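PDB 4BQ2: B-agarase from Saccharophagus degradans, which hydrolyses the beta-linkages of agarose as a family 50 exo-beta-agarase, probably working inward from a chain end. Local coordinates for residues 401-404 / 405-409; 413-416 / 417-421; 636-639 / 640-643. All blocks are in the same frame, centred on the assembly; numbering follows the deposited sequence.

Contact 1 (401-404 / 405-409); sequences EVTV and DRMLN
Four backbone bonds of the i to i+4 kind tie Glu401, Val402, Thr403 and Val404 to the next turn of one helix. The shortest is from Arg406 N to Val402 O at 2.7 Å, and the last is Leu408 N to Val404 O at 3.0 Å.

Charged groups lie on two flanks. Glu401 and Asp405 run alongside each other with Glu401 OE2 4.3 Å from Asp405 OD2, a proximity of like charges that is probably eased by the salt bridge of Asp405 OD1 to Arg428. Arg406 stretches out from CG to NE to reach Glu232 and Asp725. Val402 CG1, anti to its own backbone nitrogen (chi1 168°), lies over one guanidinium face near the rim, 3.7 Å from Arg406 NE.

This is helix 394-410, probably one of the outer helices of the (beta/alpha)8 barrel expected for this family; it packs on helix 378-387.

Two further pairs pack carbon against carbon. Thr403 spends OG1 on Trp399 O and Tyr701 OH, while its CG2 meets Met407 CE at 4.0 Å; bends at chi2 (-49°) and chi3 bring the Met407 methyl back to the threonine. Val404 CG1 lies beside Leu408 CD1 at 4.1 Å, both side chains heading the same way.

Contact 2 (413-416 / 417-421); sequences TSLG and NWTDP
Thr419 OG1 donates to Gly416 O across 2.7 Å, a side-chain-to-backbone bond that closes the bend between residues 416 and 419. The hydroxyl approaches at a C=O...donor angle of 140° and is tilted out of the carbonyl plane. Trp418 lies between, in the left-handed helical region of backbone space, and this turn of the chain brings Thr419 back toward the carbonyl it grips.

The same threonine also packs on Leu415, the two side chains crossing at about a right angle. Thr419 OG1 comes within 3.3 Å of Leu415 CB, and Thr419 CG2 touches the leucine further out, at 3.9 Å from Leu415 CD1. With the hydroxyl beside the backbone nitrogen (chi1 -71°), OG1 holds the carbonyl and also lies against Leu415 CB, while CG2 continues along the leucine; bond and packing together probably fix the rotation of Thr419.

Within the bend, the amide of Asn417 folds over its neighbour: Asn417 ND2 stands 3.2 Å above the plane of the Trp418 ring, over its centre. Trp418 also meets Trp436, their ring planes about 20° apart, and touches Asn490 and Arg603. A glycerol, probably from the crystallisation liquor, lies about 4 Å from the Trp418 side chain and may mark a pocket.

The chain on the Thr413 side comes from helix 394-410 and runs between strands 280-287 and 431-435. Gly416 shares backbone bonds with Leu286, Leu415 with Phe432, and Asn417 N is held by Asp287 OD1, a position consistent with that of a barrel strand, with the bend at its end.

Contact 3 (636-639 / 640-643); sequences QKWA and FLAE
Ala639 O takes a hydrogen from water 2 at 2.6 Å, and the same water accepts from Glu643 N, bridging the two backbone groups. Ala642 N donates to that carbonyl as well, over a longer 3.3 Å. One residue earlier, Leu641 N donates to Trp638 O at 3.1 Å with an N-H...acceptor angle of 160°, closing a type I beta turn from Trp638 to Leu641. Both direct donors stand well above the carbonyl planes, off the lone pairs, consistent with tight i to i+3 bonding. Water 1 adds another bridge, donating to Gln636 O and accepting from Phe640 N.

Phe640 places CG between its backbone nitrogen and carbonyl carbon (chi1 75°), a crowded position that swings the ring back alongside Lys637 and Trp638. Its edge then meets a backbone carbonyl, with Lys637 O near the ring plane and 3.4 Å from Phe640 CE2. Phe640 and Trp638 point the same way, side by side, and their six-membered rings are inclined at 34° with Trp638 CE3 3.6 Å from Phe640 CE2. Leu641 joins them: its CD1 lies 3.7 Å from Trp638 CE3, while its CG sits over one face of the phenylalanine ring, toward the rim.

Beyond the turn, Tyr626 meets the indole edge-to-face, and Met611 and Val614 of helix 611-620 pack on Phe640. The turn links the weakly bonded helix 635-638 and the short helix 641-644, both in the connection between the neighbouring parallel strands 624-627 and 648-652, a beta-alpha-beta crossover of the kind from which (beta/alpha)8 barrels are built.

How the contacts relate
Contacts 1 and 2 are both buried and join directly: Met407 CG of the helix packs against Leu415 CD2 at 3.7 Å, so helix 394-410 packs on the chain that follows it. Contact 3 stands apart, its nearest atoms about 15 Å from contact 2 and about 23 Å from contact 1, and is only partly buried. The chemistry follows the place. Contact 1 is regular helix in which Asp405 and Arg406 have salt-bridge partners beyond it; contact 2 has one side-chain bond across its bend, while neighbouring strands hold the chain on both flanks; contact 3, more exposed, combines waters and turn bonds with a packed Trp638-Phe640 pair.

Contact 1 (401-404 / 405-409)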
loop_
_atom_site.group_PDB
_atom_site.type_symbol
_atom_site.label_atom_id
_atom_site.label_comp_id
_atom_site.label_asym_id
_atom_site.label_seq_id
_atom_site.Cartn_x
_atom_site.Cartn_y
_atom_site.Cartn_z
ATOM N N GLU A 401 13.601 21.960 5.261
ATOM C CA GLU A 401 12.984 23.187 5.771
ATOM C C GLU A 401 11.669 23.476 5.075
ATOM O O GLU A 401 10.669 23.742 5.735
ATOM C CB GLU A 401 13.915 24.398 5.622
ATOM C CG GLU A 401 13.242 25.668 6.134
ATOM C CD GLU A 401 14.187 26.848 6.187
ATOM O OE1 GLU A 401 15.186 26.761 6.918
ATOM O OE2 GLU A 401 13.907 27.852 5.506
ATOM N N VAL A 402 11.669 23.425 3.736
ATOM C CA VAL A 402 10.444 23.620 2.967
ATOM C C VAL A 402 9.399 22.536 3.314
ATOM O O VAL A 402 8.218 22.820 3.376
ATOM C CB VAL A 402 10.766 23.572 1.430
ATOM C CG1 VAL A 402 9.504 23.478 0.596
ATOM C CG2 VAL A 402 11.580 24.812 1.023
ATOM N N THR A 403 9.830 21.288 3.502
ATOM C CA THR A 403 8.894 20.210 3.862
ATOM C C THR A 403 8.165 20.528 5.189
ATOM O O THR A 403 6.949 20.437 5.277
ATOM C CB THR A 403 9.641 18.860 3.945
ATOM O OG1 THR A 403 10.018 18.493 2.601
ATOM C CG2 THR A 403 8.773 17.750 4.582
ATOM N N VAL A 404 8.918 20.884 6.216
ATOM C CA VAL A 404 8.294 21.278 7.496
ATOM C C VAL A 404 7.376 22.508 7.284
ATOM O O VAL A 404 6.225 22.531 7.746
ATOM C CB VAL A 404 9.358 21.549 8.619
ATOM C CG1 VAL A 404 8.709 22.074 9.877
ATOM C CG2 VAL A 404 10.105 20.278 8.963
ATOM N N ASP A 405 7.851 23.501 6.534
ATOM C CA ASP A 405 7.024 24.700 6.264
ATOM C C ASP A 405 5.728 24.320 5.537
ATOM O O ASP A 405 4.679 24.878 5.831
ATOM C CB ASP A 405 7.793 25.731 5.422
ATOM C CG ASP A 405 8.850 26.501 6.241
ATOM O OD1 ASP A 405 8.920 26.355 7.511
ATOM O OD2 ASP A 405 9.614 27.259 5.616
ATOM N N ARG A 406 5.817 23.394 4.572
ATOM C CA ARG A 406 4.611 22.911 3.874
ATOM C C ARG A 406 3.681 22.247 4.879
ATOM O O ARG A 406 2.512 22.551 4.915
ATOM C CB ARG A 406 4.965 21.858 2.825
ATOM C CG ARG A 406 5.620 22.435 1.576
ATOM C CD ARG A 406 6.303 21.340 0.777
ATOM N NE ARG A 406 6.495 21.750 -0.625
ATOM C CZ ARG A 406 7.197 21.069 -1.519
ATOM N NH1 ARG A 406 7.787 19.894 -1.202
ATOM N NH2 ARG A 406 7.307 21.573 -2.743
ATOM N N MET A 407 4.197 21.287 5.642
ATOM C CA MET A 407 3.325 20.525 6.574
ATOM C C MET A 407 2.542 21.464 7.482
ATOM O O MET A 407 1.320 21.318 7.645
ATOM C CB MET A 407 4.139 19.533 7.404
ATOM C CG MET A 407 4.819 18.449 6.560
ATOM S SD MET A 407 3.724 17.629 5.383
ATOM C CE MET A 407 4.834 17.382 3.987
ATOM N N LEU A 408 3.249 22.434 8.058
ATOM C CA LEU A 408 2.621 23.472 8.900
ATOM C C LEU A 408 1.615 24.347 8.146
ATOM O O LEU A 408 0.512 24.632 8.654
ATOM C CB LEU A 408 3.690 24.338 9.599
ATOM C CG LEU A 408 4.586 23.582 10.570
ATOM C CD1 LEU A 408 5.680 24.519 11.048
ATOM C CD2 LEU A 408 3.756 23.046 11.737
ATOM N N ASN A 409 1.957 24.773 6.939
ATOM C CA ASN A 409 0.981 25.529 6.141
ATOM C C ASN A 409 -0.251 24.693 5.808
ATOM O O ASN A 409 -1.395 25.182 5.829
ATOM C CB ASN A 409 1.624 26.094 4.844
ATOM C CG ASN A 409 0.626 26.899 4.004
ATOM O OD1 ASN A 409 -0.000 26.370 3.086
ATOM N ND2 ASN A 409 0.424 28.167 4.369
#

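Contact 2 (413-416 / 417-421)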
loop_
_atom_site.group_PDB
_atom_site.type_symbol
_atom_site.label_atom_id
_atom_site.label_comp_id
_atom_site.label_asym_id
_atom_site.label_seq_id
_atom_site.Cartn_x
_atom_site.Cartn_y
_atom_site.Cartn_z
ATOM N N THR A 413 -0.531 17.809 11.561
ATOM C CA THR A 413 -0.076 17.922 12.924
ATOM C C THR A 413 1.187 17.067 13.154
ATOM O O THR A 413 1.778 17.117 14.244
ATOM C CB THR A 413 -1.166 17.513 13.917
ATOM O OG1 THR A 413 -1.560 16.176 13.658
ATOM C CG2 THR A 413 -2.400 18.434 13.840
ATOM N N SER A 414 1.620 16.314 12.136
ATOM C CA SER A 414 2.807 15.467 12.275
ATOM C C SER A 414 3.472 15.175 10.946
ATOM O O SER A 414 2.849 15.360 9.901
ATOM C CB SER A 414 2.407 14.102 12.873
ATOM O OG SER A 414 1.535 13.388 12.019
ATOM N N LEU A 415 4.711 14.678 11.037
ATOM C CA LEU A 415 5.414 13.873 10.007
ATOM C C LEU A 415 5.137 12.413 10.319
ATOM O O LEU A 415 5.248 12.001 11.467
ATOM C CB LEU A 415 6.931 14.126 10.068
ATOM C CG LEU A 415 7.334 15.615 10.121
ATOM C CD1 LEU A 415 8.846 15.834 10.322
ATOM C CD2 LEU A 415 6.852 16.369 8.895
ATOM N N GLY A 416 4.773 11.626 9.308
ATOM C CA GLY A 416 4.215 10.301 9.563
ATOM C C GLY A 416 5.337 9.299 9.553
ATOM O O GLY A 416 6.510 9.646 9.797
ATOM N N ASN A 417 4.995 8.044 9.294
ATOM C CA ASN A 417 5.975 6.986 9.349
ATOM C C ASN A 417 7.049 7.118 8.277
ATOM O O ASN A 417 6.802 7.698 7.237
ATOM C CB ASN A 417 5.285 5.622 9.206
ATOM C CG ASN A 417 6.105 4.502 9.810
ATOM O OD1 ASN A 417 6.979 4.739 10.683
ATOM N ND2 ASN A 417 5.806 3.280 9.413
ATOM N N TRP A 418 8.207 6.529 8.546
ATOM C CA TRP A 418 9.372 6.576 7.669
ATOM C C TRP A 418 9.732 8.018 7.341
ATOM O O TRP A 418 9.950 8.380 6.166
ATOM C CB TRP A 418 9.128 5.737 6.403
ATOM C CG TRP A 418 8.801 4.300 6.780
ATOM C CD1 TRP A 418 9.615 3.414 7.410
ATOM C CD2 TRP A 418 7.581 3.596 6.480
ATOM N NE1 TRP A 418 8.984 2.192 7.531
ATOM C CE2 TRP A 418 7.724 2.287 6.993
ATOM C CE3 TRP A 418 6.373 3.961 5.847
ATOM C CZ2 TRP A 418 6.714 1.317 6.877
ATOM C CZ3 TRP A 418 5.360 3.005 5.722
ATOM C CH2 TRP A 418 5.548 1.693 6.247
ATOM N N THR A 419 9.777 8.821 8.402
ATOM C CA THR A 419 10.394 10.168 8.343
ATOM C C THR A 419 11.902 10.039 8.554
ATOM O O THR A 419 12.362 9.380 9.513
ATOM C CB THR A 419 9.737 11.103 9.375
ATOM O OG1 THR A 419 8.420 11.406 8.913
ATOM C CG2 THR A 419 10.542 12.436 9.541
ATOM N N ASP A 420 12.690 10.604 7.633
ATOM C CA ASP A 420 14.133 10.535 7.747
ATOM C C ASP A 420 14.565 11.089 9.103
ATOM O O ASP A 420 14.055 12.114 9.507
ATOM C CB ASP A 420 14.808 11.319 6.597
ATOM C CG ASP A 420 16.322 11.184 6.628
ATOM O OD1 ASP A 420 16.991 11.863 7.410
ATOM O OD2 ASP A 420 16.862 10.345 5.900
ATOM N N PRO A 421 15.486 10.399 9.812
ATOM C CA PRO A 421 15.916 10.827 11.140
ATOM C C PRO A 421 16.520 12.233 11.215
ATOM O O PRO A 421 16.594 12.790 12.313
ATOM C CB PRO A 421 16.970 9.776 11.535
ATOM C CG PRO A 421 16.553 8.565 10.787
ATOM C CD PRO A 421 16.045 9.071 9.465
#

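Contact 3 (636-639 / 640-643)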
loop_
_atom_site.group_PDB
_atom_site.type_symbol
_atom_site.label_atom_id
_atom_site.label_comp_id
_atom_site.label_asym_id
_atom_site.label_seq_id
_atom_site.Cartn_x
_atom_site.Cartn_y
_atom_site.Cartn_z
ATOM N N GLN A 636 -19.590 -1.649 9.089
ATOM C CA GLN A 636 -19.563 -3.088 9.329
ATOM C C GLN A 636 -18.155 -3.621 9.458
ATOM O O GLN A 636 -17.880 -4.490 10.293
ATOM C CB GLN A 636 -20.313 -3.861 8.233
ATOM C CG GLN A 636 -21.822 -3.606 8.222
ATOM C CD GLN A 636 -22.502 -4.035 9.518
ATOM O OE1 GLN A 636 -23.287 -3.281 10.099
ATOM N NE2 GLN A 636 -22.182 -5.239 9.989
ATOM N N LYS A 637 -17.256 -3.079 8.645
ATOM C CA LYS A 637 -15.888 -3.546 8.625
ATOM C C LYS A 637 -15.144 -3.160 9.915
ATOM O O LYS A 637 -14.197 -3.840 10.296
ATOM C CB LYS A 637 -15.178 -2.988 7.387
ATOM C CG LYS A 637 -15.732 -3.521 6.072
ATOM C CD LYS A 637 -15.554 -5.033 5.995
ATOM C CE LYS A 637 -14.232 -5.409 5.363
ATOM N NZ LYS A 637 -14.476 -6.048 4.043
ATOM N N TRP A 638 -15.579 -2.086 10.578
ATOM C CA TRP A 638 -14.851 -1.567 11.748
ATOM C C TRP A 638 -15.578 -1.743 13.087
ATOM O O TRP A 638 -15.112 -1.255 14.106
ATOM C CB TRP A 638 -14.361 -0.111 11.517
ATOM C CG TRP A 638 -13.337 -0.078 10.374
ATOM C CD1 TRP A 638 -13.564 0.258 9.071
ATOM C CD2 TRP A 638 -11.956 -0.460 10.464
ATOM N NE1 TRP A 638 -12.381 0.124 8.330
ATOM C CE2 TRP A 638 -11.386 -0.315 9.172
ATOM C CE3 TRP A 638 -11.133 -0.874 11.519
ATOM C CZ2 TRP A 638 -10.025 -0.585 8.915
ATOM C CZ3 TRP A 638 -9.778 -1.165 11.260
ATOM C CH2 TRP A 638 -9.238 -1.014 9.964
ATOM N N ALA A 639 -16.684 -2.491 13.086
ATOM C CA ALA A 639 -17.535 -2.629 14.275
ATOM C C ALA A 639 -16.804 -3.304 15.443
ATOM O O ALA A 639 -17.096 -3.014 16.609
ATOM C CB ALA A 639 -18.802 -3.408 13.909
ATOM N N PHE A 640 -15.862 -4.183 15.120
ATOM C CA PHE A 640 -15.036 -4.877 16.107
ATOM C C PHE A 640 -14.262 -3.946 17.049
ATOM O O PHE A 640 -13.940 -4.328 18.169
ATOM C CB PHE A 640 -14.073 -5.855 15.420
ATOM C CG PHE A 640 -12.886 -5.181 14.725
ATOM C CD1 PHE A 640 -11.692 -4.929 15.420
ATOM C CD2 PHE A 640 -12.974 -4.777 13.383
ATOM C CE1 PHE A 640 -10.620 -4.330 14.786
ATOM C CE2 PHE A 640 -11.903 -4.152 12.753
ATOM C CZ PHE A 640 -10.728 -3.925 13.456
ATOM N N LEU A 641 -13.968 -2.732 16.595
ATOM C CA LEU A 641 -13.170 -1.768 17.378
ATOM C C LEU A 641 -13.803 -1.468 18.729
ATOM O O LEU A 641 -13.086 -1.190 19.675
ATOM C CB LEU A 641 -13.026 -0.428 16.636
ATOM C CG LEU A 641 -12.198 -0.524 15.330
ATOM C CD1 LEU A 641 -12.300 0.822 14.630
ATOM C CD2 LEU A 641 -10.746 -0.876 15.626
ATOM N N ALA A 642 -15.137 -1.483 18.776
ATOM C CA ALA A 642 -15.885 -1.125 20.006
ATOM C C ALA A 642 -15.604 -2.072 21.150
ATOM O O ALA A 642 -15.436 -1.627 22.282
ATOM C CB ALA A 642 -17.395 -1.050 19.747
ATOM N N GLU A 643 -15.546 -3.368 20.865
ATOM C CA GLU A 643 -15.237 -4.340 21.906
ATOM C C GLU A 643 -13.791 -4.197 22.407
ATOM O O GLU A 643 -13.527 -4.419 23.594
ATOM C CB GLU A 643 -15.500 -5.784 21.435
ATOM C CG GLU A 643 -15.191 -6.848 22.499
ATOM C CD GLU A 643 -14.347 -8.008 21.958
ATOM O OE1 GLU A 643 -13.139 -7.804 21.604
ATOM O OE2 GLU A 643 -14.891 -9.147 21.883
HETATM O O HOH W 1 -16.408 -5.634 12.526
HETATM O O HOH W 2 -17.188 -4.550 18.760
#